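Local coordinates for chromosome partition protein Smc (Pyrococcus yayanosii, PDB 5XEI) that probably drives chromosome condensation and partitioning as a homodimeric ATPase that binds DNA, with a long coiled coil joining its ATP-hydrolysing head to a flexible hinge, at residues L162-S167 / N363-T368. Residues are numbered along the deposited sequence; the frame is centred on the assembly and turned at random.
Sequences LIDEIS and NVFMRT
The phenyl ring of F365 reaches across to the helix of residues 162–167, where I163, D164 and S167 gather round its CD1–CE1 side. CE1 of the ring approaches the CG2 methyl of I163 at 3.6 Å, and the two side chains cross at about a right angle. The carboxylate of D164 comes in obliquely from the opposite side of the ring plane to that methyl, with OD1 3.2 Å from F365 CE1 and its plane turned 54° from the ring, while OD2 forms a salt bridge with R160 one helical turn earlier. S167 OG lies near the ring plane, at the edge marked by CD1. F365 is carried to these neighbours by its first torsion, which sets CG opposite the backbone N (chi1 177°); F400, P399 and L393 add to the packing around the ring.

Beside it the backbones draw together, the CA atoms of S167 and T368 lying 5.4 Å apart. Both branches of T368 face S167 CB, OG1 nearer and the CG2 methyl 3.7 Å away. T368 OG1 donates to V364 O at 2.8 Å, tilted out of the carbonyl plane, and ties the hydroxyl back to its own helix; the T368 amide reaches the same oxygen from the opposite face. V364 CG1 rests against S167 O.

The axes of segments 162–167 and 363–368 cross at 103° and come within 9.2 Å. This buried crossing of mixed polar and apolar side chains packs the short helix 156–167 of the ABC-type SMC head against the long helix 321–383, which runs from the coiled coil into the head.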
# COMPACT_ATOMS: atom_id res chain seq x y z
N LEU A 162 6.18 -5.48 17.04
CA LEU A 162 5.03 -6.10 17.66
C LEU A 162 4.05 -5.06 18.17
O LEU A 162 2.83 -5.27 18.11
CB LEU A 162 5.48 -7.03 18.79
CG LEU A 162 4.28 -7.63 19.50
CD1 LEU A 162 4.54 -9.05 19.83
CD2 LEU A 162 4.01 -6.89 20.78
N ILE A 163 4.54 -3.92 18.67
CA ILE A 163 3.62 -2.85 19.05
C ILE A 163 2.83 -2.36 17.83
O ILE A 163 1.63 -2.07 17.94
CB ILE A 163 4.36 -1.70 19.76
CG1 ILE A 163 5.10 -2.23 20.98
CG2 ILE A 163 3.38 -0.65 20.26
CD1 ILE A 163 4.18 -2.89 22.00
N ASP A 164 3.47 -2.27 16.65
CA ASP A 164 2.73 -1.91 15.43
C ASP A 164 1.54 -2.82 15.20
O ASP A 164 0.40 -2.37 15.04
CB ASP A 164 3.61 -1.94 14.17
CG ASP A 164 4.83 -1.02 14.26
OD1 ASP A 164 4.77 -0.01 14.99
OD2 ASP A 164 5.83 -1.28 13.55
N GLU A 165 1.81 -4.13 15.15
CA GLU A 165 0.74 -5.12 15.08
C GLU A 165 -0.36 -4.85 16.11
O GLU A 165 -1.54 -4.71 15.75
CB GLU A 165 1.35 -6.50 15.27
CG GLU A 165 2.27 -6.91 14.11
CD GLU A 165 2.69 -8.37 14.18
OE1 GLU A 165 3.85 -8.68 13.80
OE2 GLU A 165 1.87 -9.20 14.63
N ILE A 166 0.00 -4.74 17.39
CA ILE A 166 -1.02 -4.63 18.43
C ILE A 166 -1.86 -3.38 18.23
O ILE A 166 -3.09 -3.39 18.37
CB ILE A 166 -0.37 -4.66 19.82
CG1 ILE A 166 0.44 -5.95 20.05
CG2 ILE A 166 -1.43 -4.51 20.88
CD1 ILE A 166 -0.22 -7.19 19.52
N SER A 167 -1.20 -2.26 17.91
CA SER A 167 -1.91 -1.01 17.75
C SER A 167 -2.83 -1.03 16.55
O SER A 167 -3.82 -0.29 16.53
CB SER A 167 -0.93 0.16 17.66
OG SER A 167 0.01 -0.03 16.62
N ASN A 363 -0.81 8.77 16.07
CA ASN A 363 -1.67 8.86 17.26
C ASN A 363 -2.11 7.49 17.76
O ASN A 363 -2.06 7.21 18.97
CB ASN A 363 -2.91 9.70 16.98
CG ASN A 363 -2.59 11.15 16.73
OD1 ASN A 363 -1.49 11.61 16.98
ND2 ASN A 363 -3.56 11.88 16.20
N VAL A 364 -2.59 6.64 16.86
CA VAL A 364 -3.02 5.32 17.29
C VAL A 364 -1.84 4.57 17.89
O VAL A 364 -1.97 3.85 18.88
CB VAL A 364 -3.65 4.53 16.13
CG1 VAL A 364 -4.27 3.25 16.64
CG2 VAL A 364 -4.70 5.36 15.44
N PHE A 365 -0.66 4.74 17.29
CA PHE A 365 0.50 4.05 17.80
C PHE A 365 0.81 4.50 19.22
O PHE A 365 0.96 3.68 20.13
CB PHE A 365 1.70 4.27 16.89
CG PHE A 365 2.95 3.65 17.40
CD1 PHE A 365 3.19 2.29 17.22
CD2 PHE A 365 3.90 4.40 18.08
CE1 PHE A 365 4.35 1.70 17.70
CE2 PHE A 365 5.07 3.81 18.55
CZ PHE A 365 5.30 2.48 18.35
N MET A 366 0.88 5.82 19.43
CA MET A 366 1.25 6.34 20.73
C MET A 366 0.20 6.00 21.78
O MET A 366 0.54 5.64 22.91
CB MET A 366 1.46 7.85 20.66
CG MET A 366 2.50 8.27 19.66
SD MET A 366 4.14 7.72 20.15
CE MET A 366 4.21 8.41 21.80
N ARG A 367 -1.08 6.13 21.43
CA ARG A 367 -2.14 5.75 22.35
C ARG A 367 -1.97 4.32 22.79
O ARG A 367 -2.13 3.99 23.97
CB ARG A 367 -3.51 5.93 21.70
CG ARG A 367 -4.66 5.69 22.67
CD ARG A 367 -5.27 4.30 22.57
NE ARG A 367 -6.10 4.05 23.74
CZ ARG A 367 -7.28 3.43 23.74
NH1 ARG A 367 -7.81 2.99 22.63
NH2 ARG A 367 -7.95 3.29 24.88
N THR A 368 -1.68 3.44 21.84
CA THR A 368 -1.39 2.06 22.19
C THR A 368 -0.11 1.98 23.00
O THR A 368 -0.08 1.36 24.07
CB THR A 368 -1.26 1.21 20.93
OG1 THR A 368 -2.45 1.35 20.13
CG2 THR A 368 -1.07 -0.26 21.29